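Cysteine synthase 3 (Entamoeba histolytica, PDB 6KR5) probably catalyses the last step of cysteine synthesis, making L-cysteine from O-acetylserine and sulfide with pyridoxal-5'-phosphate as cofactor. Local coordinates at residues K47-N52 with V303-D308; E19-T24 with V57-G62. All coordinates share one frame; numbering follows the deposited sequence.

Contact 1: K47-N52 with V303-D308; sequences KLECFN and VIILPD. With PLP (pyridoxal-5'-phosphate), chain D.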
ATOM      1  N   LYS B  47      -9.421  -1.286 -11.061  1.00 19.69           N
ATOM      2  CA  LYS B  47      -9.634  -0.396  -9.925  1.00 19.24           C
ATOM      3  C   LYS B  47      -8.808  -0.917  -8.758  1.00 20.20           C
ATOM      4  O   LYS B  47      -9.022  -2.042  -8.300  1.00 20.03           O
ATOM      5  CB  LYS B  47     -11.112  -0.316  -9.547  1.00 20.70           C
ATOM      6  CG  LYS B  47     -11.365   0.739  -8.472  1.00 23.13           C
ATOM      7  CD  LYS B  47     -12.804   1.182  -8.418  1.00 23.36           C
ATOM      8  CE  LYS B  47     -13.003   2.257  -7.351  1.00 23.83           C
ATOM      9  NZ  LYS B  47     -12.327   3.568  -7.613  1.00 21.40           N
ATOM     10  N   LEU B  48      -7.855  -0.106  -8.294  1.00 20.73           N
ATOM     11  CA  LEU B  48      -6.796  -0.585  -7.402  1.00 20.11           C
ATOM     12  C   LEU B  48      -7.168  -0.307  -5.949  1.00 19.07           C
ATOM     13  O   LEU B  48      -6.804   0.729  -5.380  1.00 19.50           O
ATOM     14  CB  LEU B  48      -5.471   0.060  -7.778  1.00 20.44           C
ATOM     15  CG  LEU B  48      -5.167  -0.122  -9.256  1.00 20.49           C
ATOM     16  CD1 LEU B  48      -3.824   0.507  -9.558  1.00 20.43           C
ATOM     17  CD2 LEU B  48      -5.129  -1.576  -9.594  1.00 20.64           C
ATOM     18  N   GLU B  49      -7.849  -1.276  -5.328  1.00 19.05           N
ATOM     19  CA  GLU B  49      -8.221  -1.120  -3.930  1.00 18.59           C
ATOM     20  C   GLU B  49      -7.018  -1.237  -3.008  1.00 19.04           C
ATOM     21  O   GLU B  49      -7.133  -0.962  -1.807  1.00 19.77           O
ATOM     22  CB  GLU B  49      -9.319  -2.126  -3.579  1.00 18.66           C
ATOM     23  CG  GLU B  49     -10.616  -1.806  -4.327  1.00 18.68           C
ATOM     24  CD  GLU B  49     -11.181  -0.453  -3.909  1.00 19.75           C
ATOM     25  OE1 GLU B  49     -11.400  -0.289  -2.690  1.00 20.24           O
ATOM     26  OE2 GLU B  49     -11.407   0.425  -4.778  1.00 20.20           O
ATOM     27  N   CYS B  50      -5.857  -1.604  -3.542  1.00 20.12           N
ATOM     28  CA  CYS B  50      -4.631  -1.541  -2.766  0.66 20.36           C
ATOM     29  C   CYS B  50      -4.268  -0.116  -2.364  1.00 19.88           C
ATOM     30  O   CYS B  50      -3.424   0.070  -1.476  1.00 19.70           O
ATOM     31  CB  CYS B  50      -3.502  -2.156  -3.578  0.66 20.78           C
ATOM     32  SG  CYS B  50      -1.953  -2.186  -2.713  0.66 28.02           S
ATOM     33  N   PHE B  51      -4.884   0.893  -2.986  1.00 19.68           N
ATOM     34  CA  PHE B  51      -4.583   2.276  -2.639  1.00 21.46           C
ATOM     35  C   PHE B  51      -5.279   2.742  -1.364  1.00 21.50           C
ATOM     36  O   PHE B  51      -5.005   3.855  -0.905  1.00 22.74           O
ATOM     37  CB  PHE B  51      -4.933   3.201  -3.806  1.00 19.07           C
ATOM     38  CG  PHE B  51      -3.824   3.337  -4.810  1.00 20.54           C
ATOM     39  CD1 PHE B  51      -3.544   2.308  -5.678  1.00 20.94           C
ATOM     40  CD2 PHE B  51      -3.079   4.497  -4.886  1.00 25.73           C
ATOM     41  CE1 PHE B  51      -2.519   2.433  -6.610  1.00 22.66           C
ATOM     42  CE2 PHE B  51      -2.056   4.618  -5.809  1.00 23.32           C
ATOM     43  CZ  PHE B  51      -1.790   3.588  -6.668  1.00 24.39           C
ATOM     44  N   ASN B  52      -6.165   1.936  -0.777  1.00 18.76           N
ATOM     45  CA  ASN B  52      -6.681   2.263   0.544  1.00 19.13           C
ATOM     46  C   ASN B  52      -5.540   2.280   1.565  1.00 19.58           C
ATOM     47  O   ASN B  52      -4.497   1.645   1.356  1.00 20.39           O
ATOM     48  CB  ASN B  52      -7.753   1.251   0.937  1.00 18.01           C
ATOM     49  CG  ASN B  52      -9.067   1.504   0.223  1.00 19.36           C
ATOM     50  OD1 ASN B  52      -9.733   2.507   0.477  1.00 22.79           O
ATOM     51  ND2 ASN B  52      -9.433   0.614  -0.694  1.00 20.46           N
ATOM     52  N   VAL B 303     -14.466  -2.847 -16.393  1.00 21.68           N
ATOM     53  CA  VAL B 303     -13.840  -2.411 -15.144  1.00 20.08           C
ATOM     54  C   VAL B 303     -13.692  -3.620 -14.233  1.00 18.05           C
ATOM     55  O   VAL B 303     -14.663  -4.343 -13.992  1.00 20.00           O
ATOM     56  CB  VAL B 303     -14.657  -1.312 -14.445  1.00 18.43           C
ATOM     57  CG1 VAL B 303     -14.072  -1.005 -13.058  1.00 22.36           C
ATOM     58  CG2 VAL B 303     -14.694  -0.050 -15.298  1.00 22.96           C
ATOM     59  N   ILE B 304     -12.490  -3.816 -13.700  1.00 19.77           N
ATOM     60  CA  ILE B 304     -12.162  -4.993 -12.903  1.00 20.04           C
ATOM     61  C   ILE B 304     -11.704  -4.516 -11.531  1.00 19.29           C
ATOM     62  O   ILE B 304     -10.753  -3.736 -11.434  1.00 19.58           O
ATOM     63  CB  ILE B 304     -11.066  -5.833 -13.577  1.00 18.54           C
ATOM     64  CG1 ILE B 304     -11.417  -6.105 -15.046  1.00 19.57           C
ATOM     65  CG2 ILE B 304     -10.851  -7.150 -12.844  1.00 20.19           C
ATOM     66  CD1 ILE B 304     -10.326  -6.872 -15.756  1.00 24.55           C
ATOM     67  N   ILE B 305     -12.357  -5.001 -10.478  1.00 17.71           N
ATOM     68  CA  ILE B 305     -11.932  -4.691  -9.115  1.00 18.40           C
ATOM     69  C   ILE B 305     -10.703  -5.521  -8.779  1.00 20.08           C
ATOM     70  O   ILE B 305     -10.707  -6.746  -8.950  1.00 19.34           O
ATOM     71  CB  ILE B 305     -13.059  -4.985  -8.112  1.00 18.93           C
ATOM     72  CG1 ILE B 305     -14.330  -4.221  -8.467  1.00 21.03           C
ATOM     73  CG2 ILE B 305     -12.605  -4.636  -6.692  1.00 19.17           C
ATOM     74  CD1 ILE B 305     -14.134  -2.708  -8.484  1.00 21.45           C
ATOM     75  N   LEU B 306      -9.650  -4.860  -8.276  1.00 19.68           N
ATOM     76  CA  LEU B 306      -8.472  -5.559  -7.753  1.00 16.61           C
ATOM     77  C   LEU B 306      -8.461  -5.384  -6.238  1.00 18.48           C
ATOM     78  O   LEU B 306      -8.086  -4.310  -5.748  1.00 18.95           O
ATOM     79  CB  LEU B 306      -7.178  -5.016  -8.374  1.00 17.10           C
ATOM     80  CG  LEU B 306      -7.114  -4.966  -9.910  1.00 18.03           C
ATOM     81  CD1 LEU B 306      -5.656  -4.843 -10.358  1.00 20.16           C
ATOM     82  CD2 LEU B 306      -7.746  -6.168 -10.531  1.00 20.56           C
ATOM     83  N   PRO B 307      -8.878  -6.390  -5.457  1.00 17.69           N
ATOM     84  CA  PRO B 307      -9.151  -6.141  -4.025  1.00 17.63           C
ATOM     85  C   PRO B 307      -7.949  -5.820  -3.142  1.00 18.36           C
ATOM     86  O   PRO B 307      -8.148  -5.164  -2.103  1.00 19.72           O
ATOM     87  CB  PRO B 307      -9.825  -7.448  -3.573  1.00 17.71           C
ATOM     88  CG  PRO B 307     -10.500  -7.965  -4.817  1.00 16.56           C
ATOM     89  CD  PRO B 307      -9.506  -7.646  -5.920  1.00 17.76           C
ATOM     90  N   ASP B 308      -6.736  -6.283  -3.452  1.00 18.06           N
ATOM     91  CA  ASP B 308      -5.595  -5.987  -2.577  1.00 19.32           C
ATOM     92  C   ASP B 308      -4.292  -6.202  -3.344  1.00 18.81           C
ATOM     93  O   ASP B 308      -4.294  -6.462  -4.554  1.00 19.43           O
ATOM     94  CB  ASP B 308      -5.647  -6.788  -1.259  1.00 20.84           C
ATOM     95  CG  ASP B 308      -5.342  -8.282  -1.415  1.00 19.27           C
ATOM     96  OD1 ASP B 308      -5.149  -8.781  -2.549  1.00 19.70           O
ATOM     97  OD2 ASP B 308      -5.314  -8.975  -0.362  1.00 18.66           O
TER
HETATM   98  N1  PLP D 401     -10.237 -10.478  -2.493  1.00 18.00           N
HETATM   99  C2  PLP D 401      -9.756 -10.044  -1.289  1.00 18.83           C
HETATM  100  C2A PLP D 401      -8.275 -10.050  -1.071  1.00 19.55           C
HETATM  101  C3  PLP D 401     -10.633  -9.610  -0.311  1.00 19.99           C
HETATM  102  O3  PLP D 401     -10.130  -9.185   0.886  1.00 21.62           O
HETATM  103  C4  PLP D 401     -12.000  -9.610  -0.555  1.00 17.41           C
HETATM  104  C4A PLP D 401     -12.969  -9.247   0.512  1.00 25.85           C
HETATM  105  O4A PLP D 401     -12.564  -8.947   1.642  1.00 25.38           O
HETATM  106  C5  PLP D 401     -12.478 -10.050  -1.788  1.00 18.77           C
HETATM  107  C6  PLP D 401     -11.586 -10.485  -2.742  1.00 19.71           C
HETATM  108  C5A PLP D 401     -13.954 -10.124  -2.108  1.00 19.70           C
HETATM  109  O4P PLP D 401     -14.649  -8.917  -1.956  1.00 17.81           O
HETATM  110  P   PLP D 401     -16.156  -9.022  -1.423  1.00 18.62           P
HETATM  111  O1P PLP D 401     -16.882 -10.044  -2.280  1.00 18.11           O
HETATM  112  O2P PLP D 401     -16.096  -9.488   0.004  1.00 19.28           O
HETATM  113  O3P PLP D 401     -16.746  -7.665  -1.552  1.00 17.87           O
HETATM  114  O   HOH W   1      -5.383  -3.177  -5.928  1.00 24.94           O

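Contact 2: E19-T24 with V57-G62; sequences ETIGGT and VKDRVG. With PLP (pyridoxal-5'-phosphate), chain D.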
ATOM      1  N   GLU B  19     -10.407   9.282   6.548  1.00 18.69           N
ATOM      2  CA  GLU B  19     -10.826  10.153   5.457  1.00 20.28           C
ATOM      3  C   GLU B  19     -10.066   9.894   4.166  1.00 19.81           C
ATOM      4  O   GLU B  19     -10.462  10.427   3.125  1.00 22.78           O
ATOM      5  CB  GLU B  19     -10.672  11.619   5.859  1.00 21.31           C
ATOM      6  CG  GLU B  19     -11.605  11.991   7.004  1.00 22.46           C
ATOM      7  CD  GLU B  19     -11.802  13.487   7.172  1.00 25.91           C
ATOM      8  OE1 GLU B  19     -10.950  14.276   6.721  1.00 23.48           O
ATOM      9  OE2 GLU B  19     -12.834  13.868   7.767  1.00 29.98           O
ATOM     10  N   THR B  20      -8.984   9.113   4.205  1.00 19.47           N
ATOM     11  CA  THR B  20      -8.280   8.732   2.982  1.00 19.62           C
ATOM     12  C   THR B  20      -8.815   7.450   2.363  1.00 20.50           C
ATOM     13  O   THR B  20      -8.330   7.051   1.300  1.00 20.06           O
ATOM     14  CB  THR B  20      -6.770   8.551   3.211  1.00 19.73           C
ATOM     15  OG1 THR B  20      -6.520   7.359   3.966  1.00 19.25           O
ATOM     16  CG2 THR B  20      -6.151   9.750   3.915  1.00 20.06           C
ATOM     17  N   ILE B  21      -9.794   6.801   2.994  1.00 19.22           N
ATOM     18  CA  ILE B  21     -10.329   5.562   2.455  1.00 16.89           C
ATOM     19  C   ILE B  21     -11.092   5.843   1.171  1.00 21.45           C
ATOM     20  O   ILE B  21     -11.828   6.838   1.065  1.00 22.72           O
ATOM     21  CB  ILE B  21     -11.237   4.886   3.494  1.00 18.73           C
ATOM     22  CG1 ILE B  21     -10.407   4.405   4.668  1.00 18.52           C
ATOM     23  CG2 ILE B  21     -12.024   3.717   2.879  1.00 22.04           C
ATOM     24  CD1 ILE B  21     -11.270   3.861   5.805  1.00 21.07           C
ATOM     25  N   GLY B  22     -10.936   4.949   0.197  1.00 19.05           N
ATOM     26  CA  GLY B  22     -11.618   5.088  -1.071  1.00 21.34           C
ATOM     27  C   GLY B  22     -10.953   6.071  -2.023  1.00 19.69           C
ATOM     28  O   GLY B  22      -9.758   6.406  -1.928  1.00 22.71           O
ATOM     29  N   GLY B  23     -11.758   6.523  -2.979  1.00 20.49           N
ATOM     30  CA  GLY B  23     -11.224   7.339  -4.066  1.00 21.13           C
ATOM     31  C   GLY B  23     -10.019   6.719  -4.734  1.00 23.99           C
ATOM     32  O   GLY B  23      -9.029   7.410  -4.996  1.00 23.50           O
ATOM     33  N   THR B  24     -10.078   5.414  -4.999  1.00 19.89           N
ATOM     34  CA  THR B  24      -8.926   4.673  -5.510  1.00 18.70           C
ATOM     35  C   THR B  24      -8.777   4.817  -7.022  1.00 19.91           C
ATOM     36  O   THR B  24      -9.744   5.103  -7.729  1.00 19.80           O
ATOM     37  CB  THR B  24      -9.062   3.199  -5.152  1.00 18.53           C
ATOM     38  OG1 THR B  24     -10.286   2.696  -5.687  1.00 18.92           O
ATOM     39  CG2 THR B  24      -9.044   3.011  -3.629  1.00 20.09           C
ATOM     40  N   VAL B  57      -9.744  -3.552  -0.205  1.00 17.75           N
ATOM     41  CA  VAL B  57     -11.133  -3.114  -0.282  1.00 16.38           C
ATOM     42  C   VAL B  57     -11.807  -3.152   1.082  1.00 20.21           C
ATOM     43  O   VAL B  57     -12.764  -2.406   1.329  1.00 21.04           O
ATOM     44  CB  VAL B  57     -11.856  -3.998  -1.315  1.00 18.36           C
ATOM     45  CG1 VAL B  57     -11.897  -5.438  -0.850  1.00 19.60           C
ATOM     46  CG2 VAL B  57     -13.244  -3.470  -1.608  1.00 18.65           C
ATOM     47  N   LYS B  58     -11.325  -4.004   1.990  1.00 18.26           N
ATOM     48  CA  LYS B  58     -11.970  -4.114   3.296  1.00 17.02           C
ATOM     49  C   LYS B  58     -11.785  -2.877   4.164  1.00 19.37           C
ATOM     50  O   LYS B  58     -12.484  -2.752   5.176  1.00 19.32           O
ATOM     51  CB  LYS B  58     -11.468  -5.350   4.037  1.00 19.30           C
ATOM     52  CG  LYS B  58     -11.789  -6.654   3.320  1.00 18.93           C
ATOM     53  CD  LYS B  58     -13.261  -6.769   2.941  1.00 20.01           C
ATOM     54  CE  LYS B  58     -13.615  -8.213   2.659  1.00 22.37           C
ATOM     55  NZ  LYS B  58     -13.652  -8.412   1.185  1.00 40.20           N
ATOM     56  N   ASP B  59     -10.886  -1.960   3.806  1.00 18.59           N
ATOM     57  CA  ASP B  59     -10.877  -0.662   4.481  1.00 20.42           C
ATOM     58  C   ASP B  59     -12.253  -0.019   4.405  1.00 18.18           C
ATOM     59  O   ASP B  59     -12.740   0.565   5.382  1.00 18.74           O
ATOM     60  CB  ASP B  59      -9.858   0.282   3.838  1.00 19.50           C
ATOM     61  CG  ASP B  59      -8.426  -0.012   4.224  1.00 21.72           C
ATOM     62  OD1 ASP B  59      -8.081  -1.180   4.472  1.00 25.98           O
ATOM     63  OD2 ASP B  59      -7.637   0.959   4.251  1.00 19.25           O
ATOM     64  N   ARG B  60     -12.889  -0.104   3.231  1.00 19.63           N
ATOM     65  CA  ARG B  60     -14.207   0.495   3.064  1.00 18.69           C
ATOM     66  C   ARG B  60     -15.237  -0.215   3.917  1.00 17.49           C
ATOM     67  O   ARG B  60     -16.124   0.429   4.499  1.00 19.38           O
ATOM     68  CB  ARG B  60     -14.646   0.420   1.607  1.00 18.66           C
ATOM     69  CG  ARG B  60     -13.742   1.100   0.599  1.00 17.00           C
ATOM     70  CD  ARG B  60     -14.342   0.851  -0.770  1.00 18.77           C
ATOM     71  NE  ARG B  60     -13.509   1.280  -1.883  1.00 18.73           N
ATOM     72  CZ  ARG B  60     -13.635   2.437  -2.523  1.00 18.82           C
ATOM     73  NH1 ARG B  60     -14.536   3.338  -2.146  1.00 20.38           N
ATOM     74  NH2 ARG B  60     -12.859   2.691  -3.564  1.00 20.30           N
ATOM     75  N   VAL B  61     -15.131  -1.542   3.979  1.00 16.84           N
ATOM     76  CA  VAL B  61     -16.127  -2.380   4.634  1.00 15.74           C
ATOM     77  C   VAL B  61     -16.034  -2.226   6.143  1.00 18.22           C
ATOM     78  O   VAL B  61     -17.045  -2.022   6.824  1.00 18.50           O
ATOM     79  CB  VAL B  61     -15.944  -3.846   4.208  1.00 18.59           C
ATOM     80  CG1 VAL B  61     -16.851  -4.773   5.033  1.00 18.73           C
ATOM     81  CG2 VAL B  61     -16.172  -4.002   2.694  1.00 20.09           C
ATOM     82  N   GLY B  62     -14.823  -2.344   6.691  1.00 19.06           N
ATOM     83  CA  GLY B  62     -14.670  -2.186   8.129  1.00 19.19           C
ATOM     84  C   GLY B  62     -15.074  -0.801   8.584  1.00 19.17           C
ATOM     85  O   GLY B  62     -15.734  -0.638   9.620  1.00 20.05           O
TER
HETATM   86  N1  PLP D 401     -10.237 -10.478  -2.493  1.00 18.00           N
HETATM   87  C2  PLP D 401      -9.756 -10.044  -1.289  1.00 18.83           C
HETATM   88  C2A PLP D 401      -8.275 -10.050  -1.071  1.00 19.55           C
HETATM   89  C3  PLP D 401     -10.633  -9.610  -0.311  1.00 19.99           C
HETATM   90  O3  PLP D 401     -10.130  -9.185   0.886  1.00 21.62           O
HETATM   91  C4  PLP D 401     -12.000  -9.610  -0.555  1.00 17.41           C
HETATM   92  C4A PLP D 401     -12.969  -9.247   0.512  1.00 25.85           C
HETATM   93  O4A PLP D 401     -12.564  -8.947   1.642  1.00 25.38           O
HETATM   94  C5  PLP D 401     -12.478 -10.050  -1.788  1.00 18.77           C
HETATM   95  C6  PLP D 401     -11.586 -10.485  -2.742  1.00 19.71           C
HETATM   96  C5A PLP D 401     -13.954 -10.124  -2.108  1.00 19.70           C
HETATM   97  O4P PLP D 401     -14.649  -8.917  -1.956  1.00 17.81           O
HETATM   98  P   PLP D 401     -16.156  -9.022  -1.423  1.00 18.62           P
HETATM   99  O1P PLP D 401     -16.882 -10.044  -2.280  1.00 18.11           O
HETATM  100  O2P PLP D 401     -16.096  -9.488   0.004  1.00 19.28           O
HETATM  101  O3P PLP D 401     -16.746  -7.665  -1.552  1.00 17.87           O

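Contact 1: K47-N52 with V303-D308
Lys-47 and Leu-48 pair in parallel with Ile-305 and Leu-306. Lys-47 N donates to Ile-304 O at 2.8 Å, nearly straight at 171°. Leu-306 N returns a bond to Lys-47 O at 2.9 Å. Glu-49 N adds a more bent one to Leu-306 O.

Packing is tight on the leucine face. Both leucines have chi1 -53°, which sets each CG beside its backbone N, and the side chains run alongside one another. Leu-48 CD2 presses on Leu-306 CD1 at 3.4 Å, closer than usual for methyls. On the other face, Ile-305 CD1 rests more easily against Lys-47 CB at 4.0 Å. The lysine then runs on to Glu-175 and Thr-24.

Past the strand ends side chains meet less, and Cys-50, modelled in two conformers and disulfide-bonded to Cys-309, is partly exposed. Water 1 joins the backbones, accepting from Cys-50 N and donating to Leu-306 O. Asn-52 ND2 meets Glu-49 O on a lone pair in its carbonyl plane, but OE1 from above the carboxylate plane. OE1 also pairs with Arg-60, and OE2 bonds Thr-24. Pro-307 CB lies over the PLP ring, 3.2 Å from PLP N1. Asp-308 OD2, near the ring methyl, bonds Tyr-313 and Asn-88.

These are neighbouring parallel strands of the six-stranded mixed sheet. Strand 26-28 flanks 43-48, 186-190 flanks 301-306, and helices 169-179 and 279-292 pack against them.

Contact 2: E19-T24 with V57-G62
The start of helix 58-72, which carries the PLP lysine, is met here by the loop before strand 26-28: Ile-21 and Gly-22 rest on Asp-59 and Arg-60. The apolar half belongs to Ile-21. Its CG2 is anti to the backbone N, with CG1 at chi1 -68°, and this splays the two branches over the helix turn. Ile-21 CG2 lies 3.9 Å from Arg-60 CG, and Ile-21 CD1 lies 3.6 Å from Asp-59 O. The Ile-21 and Arg-60 side chains run antiparallel past one another.

Arg-60 is extended from CG to NE (chi2 178°), which carries its guanidinium along the loop. Gly-22 CA sits off-centre over one face of this group, 3.4 Å from its plane. Gly-22 has a positive phi (80°), which favours glycine, and the missing side chain leaves room for the guanidinium. Thr-24 OG1 approaches in plane at the edge, 3.3 Å from Arg-60 NH2. The firm ionic partners of Arg-60 are Glu-49 at NE and Glu-175 at NH2. Two carboxylates thus help fix the rotation of a buried guanidinium. Glu-175 also accepts from Gly-23 N, and Asp-59 OD2 accepts from Met-54 N.

One residue before Asp-59, Lys-58 NZ lies 1.3 Å from PLP C4A, consistent with an internal Schiff base. PLP O4A overlaps the lysine end, so its contacts are doubtful. The loop also faces the partner chain: Thr-20 O accepts from Asn-7 ND2 of the second subunit.

The sequence Ser-Val-Lys-Asp-Arg, leading into the helix, is the cofactor-lysine motif of cysteine synthases, which are fold type II PLP enzymes.

Contacts 1 and 2 have centres about 10 Å apart and touch directly. Glu-49 OE2 lies 2.7 Å from Thr-24 OG1, and Asn-52 OD1 lies 2.7 Å from Gly-22 N; both are probable hydrogen bonds. Lys-47 NZ lies 2.9 Å from the same Thr-24 OG1. The end of strand 43-48 and the turn after it therefore hold loop 19-24. A backbone bond between Val-57 and Pro-307 joins the remaining two segments. Through these two segments both contacts reach PLP, and the central sheet and the start of helix 58-72 thus frame one cofactor site. Both contacts also touch the second subunit.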